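Local coordinates for protein-tyrosine-phosphatase (Chaetomium thermophilum var. thermophilum DSM 1495, PDB 5M43), which is the phosphatase domain of the ribosome-assembly protein Yvh1 and probably removes phosphate from tyrosine, and perhaps serine or threonine, residues of proteins, at residues I31-S36 against H51-S56; I38-D43 against L100-M105; L12-V17 against T112-Y117. All coordinates share one frame; numbering follows the deposited sequence.

Contact 1: I31-S36 against H51-S56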
# COMPACT_ATOMS: atom_id res chain seq x y z
N ILE A 31 4.11 -7.46 12.36
CA ILE A 31 3.01 -7.10 11.47
C ILE A 31 1.68 -7.60 12.04
O ILE A 31 1.55 -8.76 12.46
CB ILE A 31 3.28 -7.67 10.06
CG1 ILE A 31 4.38 -6.83 9.42
CG2 ILE A 31 1.99 -7.68 9.17
CD1 ILE A 31 5.21 -7.53 8.31
N THR A 32 0.68 -6.71 12.06
CA THR A 32 -0.64 -7.04 12.59
C THR A 32 -1.72 -7.06 11.52
O THR A 32 -2.81 -7.63 11.74
CB THR A 32 -1.05 -6.02 13.66
OG1 THR A 32 -1.01 -4.70 13.10
CG2 THR A 32 -0.11 -6.05 14.86
N HIS A 33 -1.46 -6.43 10.39
CA HIS A 33 -2.46 -6.24 9.33
C HIS A 33 -1.78 -6.55 8.02
O HIS A 33 -0.67 -6.08 7.79
CB HIS A 33 -3.00 -4.79 9.27
CG HIS A 33 -3.84 -4.40 10.44
ND1 HIS A 33 -3.34 -4.26 11.71
CD2 HIS A 33 -5.15 -4.07 10.50
CE1 HIS A 33 -4.32 -3.89 12.53
NE2 HIS A 33 -5.43 -3.78 11.81
N ILE A 34 -2.44 -7.33 7.17
CA ILE A 34 -1.91 -7.63 5.84
C ILE A 34 -2.97 -7.25 4.80
O ILE A 34 -4.11 -7.74 4.86
CB ILE A 34 -1.54 -9.11 5.68
CG1 ILE A 34 -0.38 -9.47 6.66
CG2 ILE A 34 -1.17 -9.44 4.21
CD1 ILE A 34 0.05 -10.90 6.56
N LEU A 35 -2.59 -6.35 3.88
CA LEU A 35 -3.40 -6.07 2.68
C LEU A 35 -2.75 -6.79 1.51
O LEU A 35 -1.62 -6.46 1.13
CB LEU A 35 -3.44 -4.56 2.45
CG LEU A 35 -4.11 -4.15 1.13
CD1 LEU A 35 -5.57 -4.61 1.09
CD2 LEU A 35 -4.02 -2.64 0.92
N SER A 36 -3.46 -7.78 0.95
CA SER A 36 -3.03 -8.48 -0.25
C SER A 36 -3.66 -7.80 -1.45
O SER A 36 -4.87 -7.92 -1.69
CB SER A 36 -3.41 -9.96 -0.20
OG SER A 36 -2.97 -10.58 1.02
N HIS A 51 -4.11 -14.37 14.16
CA HIS A 51 -4.91 -13.21 14.52
C HIS A 51 -4.65 -11.98 13.64
O HIS A 51 -5.07 -10.88 14.01
CB HIS A 51 -4.69 -12.87 16.00
CG HIS A 51 -5.08 -13.97 16.94
ND1 HIS A 51 -6.39 -14.26 17.25
CD2 HIS A 51 -4.33 -14.88 17.62
CE1 HIS A 51 -6.43 -15.29 18.09
NE2 HIS A 51 -5.19 -15.68 18.32
N VAL A 52 -3.96 -12.13 12.51
CA VAL A 52 -3.73 -10.95 11.68
C VAL A 52 -5.05 -10.52 11.05
O VAL A 52 -5.94 -11.34 10.80
CB VAL A 52 -2.65 -11.20 10.62
CG1 VAL A 52 -1.35 -11.68 11.31
CG2 VAL A 52 -3.15 -12.18 9.58
N LYS A 53 -5.18 -9.21 10.85
CA LYS A 53 -6.33 -8.63 10.17
C LYS A 53 -5.99 -8.62 8.68
O LYS A 53 -4.97 -8.05 8.28
CB LYS A 53 -6.59 -7.22 10.71
CG LYS A 53 -7.80 -6.50 10.09
CD LYS A 53 -9.08 -7.05 10.65
CE LYS A 53 -10.26 -6.17 10.23
NZ LYS A 53 -11.57 -6.88 10.46
N HIS A 54 -6.80 -9.30 7.86
CA HIS A 54 -6.45 -9.55 6.47
C HIS A 54 -7.51 -9.04 5.51
O HIS A 54 -8.70 -9.29 5.72
CB HIS A 54 -6.25 -11.05 6.25
CG HIS A 54 -5.74 -11.38 4.89
ND1 HIS A 54 -6.26 -12.40 4.13
CD2 HIS A 54 -4.77 -10.81 4.14
CE1 HIS A 54 -5.64 -12.44 2.97
NE2 HIS A 54 -4.72 -11.49 2.95
N LEU A 55 -7.09 -8.35 4.44
CA LEU A 55 -7.96 -8.01 3.32
C LEU A 55 -7.25 -8.40 2.04
O LEU A 55 -6.08 -8.03 1.85
CB LEU A 55 -8.29 -6.51 3.31
CG LEU A 55 -9.06 -6.00 2.08
CD1 LEU A 55 -10.44 -6.65 2.06
CD2 LEU A 55 -9.23 -4.45 2.11
N SER A 56 -7.92 -9.17 1.18
CA SER A 56 -7.40 -9.52 -0.14
C SER A 56 -8.30 -8.99 -1.25
O SER A 56 -9.54 -9.15 -1.22
CB SER A 56 -7.19 -11.04 -0.30
OG SER A 56 -6.97 -11.38 -1.67
O HOH W 1 -4.11 -7.90 14.21

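Contact 2: I38-D43 against L100-M105. With NO3 (nitrate ion), chain B.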
# COMPACT_ATOMS: atom_id res chain seq x y z
N ILE A 38 -3.76 -8.77 -4.28
CA ILE A 38 -3.72 -9.97 -5.10
C ILE A 38 -4.59 -10.96 -4.40
O ILE A 38 -4.81 -10.84 -3.25
CB ILE A 38 -2.25 -10.47 -5.19
CG1 ILE A 38 -2.12 -11.68 -6.10
CG2 ILE A 38 -1.70 -10.82 -3.83
CD1 ILE A 38 -0.68 -11.99 -6.37
N ASP A 39 -5.12 -11.93 -5.13
CA ASP A 39 -5.86 -12.95 -4.43
C ASP A 39 -4.90 -13.69 -3.52
O ASP A 39 -3.84 -14.13 -3.98
CB ASP A 39 -6.51 -13.91 -5.43
CG ASP A 39 -7.36 -14.96 -4.76
OD1 ASP A 39 -7.19 -16.18 -5.11
OD2 ASP A 39 -8.22 -14.59 -3.94
N HIS A 40 -5.28 -13.87 -2.26
CA HIS A 40 -4.38 -14.45 -1.27
C HIS A 40 -5.22 -14.93 -0.10
O HIS A 40 -6.20 -14.27 0.27
CB HIS A 40 -3.38 -13.38 -0.80
CG HIS A 40 -2.27 -13.90 0.06
ND1 HIS A 40 -1.16 -14.50 -0.47
CD2 HIS A 40 -2.07 -13.86 1.40
CE1 HIS A 40 -0.31 -14.81 0.50
NE2 HIS A 40 -0.85 -14.45 1.65
N THR A 41 -4.78 -16.02 0.52
CA THR A 41 -5.32 -16.52 1.78
C THR A 41 -4.18 -16.72 2.78
O THR A 41 -3.20 -17.42 2.49
CB THR A 41 -6.05 -17.86 1.56
OG1 THR A 41 -7.09 -17.70 0.59
CG2 THR A 41 -6.68 -18.34 2.86
N VAL A 42 -4.30 -16.12 4.00
CA VAL A 42 -3.28 -16.32 5.03
C VAL A 42 -3.49 -17.68 5.71
O VAL A 42 -4.62 -18.18 5.80
CB VAL A 42 -3.26 -15.18 6.06
CG1 VAL A 42 -2.96 -13.88 5.36
CG2 VAL A 42 -4.57 -15.08 6.81
N ASP A 43 -2.39 -18.27 6.19
CA ASP A 43 -2.39 -19.58 6.86
C ASP A 43 -2.75 -19.38 8.32
O ASP A 43 -1.89 -19.11 9.16
CB ASP A 43 -1.04 -20.26 6.71
CG ASP A 43 -1.01 -21.65 7.34
OD1 ASP A 43 -2.05 -22.14 7.81
OD2 ASP A 43 0.08 -22.24 7.39
N LEU A 100 1.39 -4.55 6.56
CA LEU A 100 2.11 -5.04 5.37
C LEU A 100 1.14 -4.95 4.20
O LEU A 100 0.02 -5.46 4.30
CB LEU A 100 2.55 -6.50 5.53
CG LEU A 100 3.00 -7.18 4.23
CD1 LEU A 100 4.30 -6.51 3.68
CD2 LEU A 100 3.24 -8.69 4.54
N VAL A 101 1.60 -4.38 3.09
CA VAL A 101 0.88 -4.41 1.82
C VAL A 101 1.73 -5.27 0.90
O VAL A 101 2.91 -4.96 0.67
CB VAL A 101 0.66 -3.01 1.24
CG1 VAL A 101 -0.19 -3.11 -0.12
CG2 VAL A 101 -0.07 -2.08 2.25
N HIS A 102 1.16 -6.34 0.35
CA HIS A 102 1.99 -7.15 -0.55
C HIS A 102 1.23 -7.51 -1.83
O HIS A 102 0.00 -7.44 -1.91
CB HIS A 102 2.46 -8.50 0.11
CG HIS A 102 1.40 -9.55 0.08
ND1 HIS A 102 1.31 -10.49 -0.94
CD2 HIS A 102 0.35 -9.81 0.92
CE1 HIS A 102 0.26 -11.26 -0.73
NE2 HIS A 102 -0.32 -10.89 0.40
N CYS A 103 1.98 -8.01 -2.81
CA CYS A 103 1.35 -8.56 -4.02
C CYS A 103 2.18 -9.77 -4.45
O CYS A 103 2.63 -10.51 -3.57
CB CYS A 103 1.23 -7.52 -5.15
SG CYS A 103 2.76 -6.64 -5.63
N ALA A 104 2.47 -9.92 -5.73
CA ALA A 104 3.37 -11.05 -6.08
C ALA A 104 4.82 -10.64 -5.98
O ALA A 104 5.61 -11.31 -5.31
CB ALA A 104 3.03 -11.59 -7.48
N MET A 105 5.21 -9.60 -6.69
CA MET A 105 6.61 -9.21 -6.68
C MET A 105 6.90 -8.09 -5.70
O MET A 105 8.09 -7.86 -5.43
CB MET A 105 7.06 -8.73 -8.07
CG MET A 105 6.98 -9.76 -9.22
SD MET A 105 7.39 -9.01 -10.78
CE MET A 105 9.08 -8.53 -10.41
N NO3 B . 3.23 -7.26 -8.71
O1 NO3 B . 4.30 -6.64 -8.51
O2 NO3 B . 3.15 -8.49 -8.48
O3 NO3 B . 2.19 -6.59 -8.99

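Contact 3: L12-V17 against T112-Y117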
# COMPACT_ATOMS: atom_id res chain seq x y z
N LEU A 12 4.72 0.84 8.05
CA LEU A 12 4.09 0.42 6.82
C LEU A 12 5.16 -0.33 6.03
O LEU A 12 6.24 0.24 5.79
CB LEU A 12 3.61 1.66 6.08
CG LEU A 12 2.99 1.41 4.68
CD1 LEU A 12 1.77 0.48 4.85
CD2 LEU A 12 2.55 2.75 4.10
N PHE A 13 4.81 -1.53 5.55
CA PHE A 13 5.76 -2.41 4.87
C PHE A 13 5.21 -2.84 3.54
O PHE A 13 3.99 -2.89 3.34
CB PHE A 13 6.04 -3.68 5.73
CG PHE A 13 6.85 -3.39 6.97
CD1 PHE A 13 6.29 -2.77 8.11
CD2 PHE A 13 8.22 -3.71 7.00
CE1 PHE A 13 7.06 -2.47 9.25
CE2 PHE A 13 9.00 -3.40 8.16
CZ PHE A 13 8.43 -2.80 9.24
N VAL A 14 6.12 -3.21 2.63
CA VAL A 14 5.73 -3.66 1.29
C VAL A 14 6.61 -4.85 0.92
O VAL A 14 7.79 -4.94 1.29
CB VAL A 14 5.91 -2.52 0.27
CG1 VAL A 14 7.35 -2.12 0.11
CG2 VAL A 14 5.38 -2.92 -1.14
N GLY A 15 6.03 -5.75 0.15
CA GLY A 15 6.79 -6.91 -0.30
C GLY A 15 5.99 -7.78 -1.22
O GLY A 15 4.89 -7.42 -1.64
N GLY A 16 6.63 -8.88 -1.63
CA GLY A 16 6.01 -9.86 -2.49
C GLY A 16 5.44 -11.04 -1.72
O GLY A 16 5.38 -11.07 -0.50
N VAL A 17 4.99 -12.04 -2.49
CA VAL A 17 4.20 -13.09 -1.89
C VAL A 17 5.03 -14.06 -1.06
O VAL A 17 4.55 -14.58 -0.05
CB VAL A 17 3.39 -13.82 -2.98
CG1 VAL A 17 4.33 -14.56 -3.95
CG2 VAL A 17 2.40 -14.76 -2.31
N THR A 112 1.33 0.37 -5.92
CA THR A 112 0.24 1.29 -6.25
C THR A 112 -0.63 1.59 -5.04
O THR A 112 -1.02 2.75 -4.80
CB THR A 112 -0.57 0.68 -7.40
OG1 THR A 112 0.26 0.58 -8.56
CG2 THR A 112 -1.83 1.60 -7.70
N ALA A 113 -0.96 0.55 -4.28
CA ALA A 113 -1.76 0.78 -3.06
C ALA A 113 -1.04 1.69 -2.08
O ALA A 113 -1.69 2.57 -1.48
CB ALA A 113 -2.08 -0.58 -2.42
N ILE A 114 0.26 1.48 -1.89
CA ILE A 114 1.01 2.32 -0.94
C ILE A 114 1.07 3.75 -1.44
O ILE A 114 0.89 4.68 -0.66
CB ILE A 114 2.41 1.74 -0.73
CG1 ILE A 114 2.21 0.50 0.14
CG2 ILE A 114 3.37 2.84 -0.14
CD1 ILE A 114 3.45 -0.17 0.52
N ILE A 115 1.33 3.94 -2.74
CA ILE A 115 1.36 5.29 -3.27
C ILE A 115 0.01 5.97 -3.07
O ILE A 115 -0.05 7.16 -2.73
CB ILE A 115 1.79 5.27 -4.75
CG1 ILE A 115 3.29 4.87 -4.84
CG2 ILE A 115 1.47 6.62 -5.42
CD1 ILE A 115 3.63 4.71 -6.33
N ALA A 116 -1.10 5.25 -3.31
CA ALA A 116 -2.41 5.87 -3.11
C ALA A 116 -2.57 6.37 -1.68
O ALA A 116 -3.14 7.44 -1.45
CB ALA A 116 -3.52 4.86 -3.42
N TYR A 117 -2.10 5.58 -0.71
CA TYR A 117 -2.16 6.00 0.68
C TYR A 117 -1.25 7.20 0.92
O TYR A 117 -1.66 8.17 1.58
CB TYR A 117 -1.78 4.80 1.55
CG TYR A 117 -1.45 5.22 2.98
CD1 TYR A 117 -2.42 5.42 3.91
CD2 TYR A 117 -0.12 5.38 3.36
CE1 TYR A 117 -2.08 5.83 5.22
CE2 TYR A 117 0.26 5.74 4.65
CZ TYR A 117 -0.74 5.92 5.60
OH TYR A 117 -0.42 6.35 6.88

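Contact 1: I31-S36 against H51-S56
CG of H54 stands trans to its own backbone N (chi1 -174°) and OG of S36 lies beside the backbone N of S36 (chi1 -52°), and these two turns bring imidazole and hydroxyl together on one face of the sheet. NE2 of H54 and OG of S36 are hydrogen-bonded at 2.8 Å, with the hydroxyl in the ring plane at its edge. The same edge brings CD2 of H54 to 3.2 Å from O of I34.

Beneath the side chains, strands 33-36 and 53-56 run parallel, 6° apart in direction and 4.7 Å between axes. K53 N binds T32 O, I34 N binds K53 O, L55 N binds I34 O and S36 N binds L55 O, the alternation expected of a parallel pair. Together with helix 47-50 they form a beta-alpha-beta unit, with strand 53-56 at the outer edge of the sheet and strand 99-102 on the inner flank of 33-36.

On the other face, K53 lays CB over one face of the H33 ring, 3.5 Å from CD2 of H33. That ring is restrained by OG1 of T32, which lies in its plane and is hydrogen-bonded to ND1 of H33 at 2.7 Å. L35 and L55 point the same way, CD1 of L35 being 3.8 Å from CD2 of L55, and both touch F77 of helix 71-83.

The hydroxyl of S36 also bonds NE2 of H102, so one small group joins two imidazoles; with a single proton to give, it probably donates to one nitrogen at most and accepts from the other.

Contact 2: I38-D43 against L100-M105
H102 drives one edge of its imidazole into the face of H40, and its side chain can be followed outward atom by atom. CB rests against the carbonyl O of G15 in the neighbouring strand. From there CG is set between the backbone N and carbonyl carbon of H102 (chi1 80°), which turns the ring back toward the 38-43 loop. ND1 donates to O of C103 at 2.9 Å, a bond that approaches the carbonyl well off its axis but lies close to the ring plane and helps to fix the ring's rotation. CE1 lies 3.5 Å from ND1 of H40 and also meets CG2 of I38. CD2 is 3.6 Å from CG2 of I34, and NE2, at the tip, sits over the centre of the H40 ring while bonding the hydroxyl of S36. The two rings form a T-shaped pair, planes at 70° and centroids 4.4 Å apart.

H102 and C103 open the HCxxGxxR signature of cysteine-dependent phosphatases, the P-loop in which the cysteine is the expected nucleophile. A nitrate occupies the anion site, held by M105 N at 2.9 Å from its O2 and weakly by A104 N, with K107 N, S108 N and R109 NE as further donors; SG of C103 lies 3.2 Å from the nitrate nitrogen. Were H40 an alanine, the edge of H102 would probably lose the aromatic face it packs against, and a gap would open beside NE2 of H102. I38 reaches the loop by its other branch, CD1 lying 3.9 Å from CB of A104, and also touches R109.

Contact 3: L12-V17 against T112-Y117
V14 and I114 meet in the tight part of this interface: CD1 of I114 presses on CB of V14 at 3.4 Å, closer than carbons usually pack, and lies 3.7 Å from CG2 of V14. The isoleucine gets there by an extended chain, CG1 pointing away from the carbonyl carbon (chi1 -74°) and CD1 continuing straight on (chi2 -177°), so that the methyl reaches from helix 109-121 down to the strand. It also comes near the backbone, 4.0 Å from O of F13.

Packing is easier toward the other end. L12 stays 4.3 Å from I114, measured from CD2 of L12 to CG2 of I114, and uses the same methyl on Y117, where it approaches the ring obliquely and is 3.8 Å from CE2. Beyond V14 the chain diverges altogether: G15 and G16 lead away toward helix 17-20, for which G16 is the N-cap, and V17 is partly exposed.

Between strand and helix, which run at 155° with axes 10.0 Å apart, lies the layer where the alpha/beta phosphatase domain packs its sheet on the helix that follows the P-loop. V146 of helix 135-147 also packs on I114, I78 and L82 of helix 71-83 also pack on Y117, and helix 157-168 touches T112, I115 and A116.

No hydrogen bond crosses the contact. The hydroxyl of Y117 finds its partners elsewhere, in K121 and more weakly in D10. Apolar contact is what joins the two segments, which implies that shape and burial rather than directed bonds hold the helix to this strand.

All three contacts rest on one sheet, in which strand 99-102 lies between 12-15 and 33-36, with 53-56 beyond the latter. Along the chain the order is 12-17, 31-36, 38-43, 51-56, 100-105, 112-117: contact 3 encloses the other two, while the segments of contacts 1 and 2 alternate. Centres of contacts 1 and 2 are about 9 Å apart, those of 2 and 3 about 11 Å, and those of 1 and 3 about 12 Å. Contact 2 touches both others, through S56 OG with I38 O and through A104 O with V17 N. The anion-binding loop thus leaves the central strand 99-102 and leads directly into helix 109-121, which contact 3 packs on the neighbouring strand 12-15.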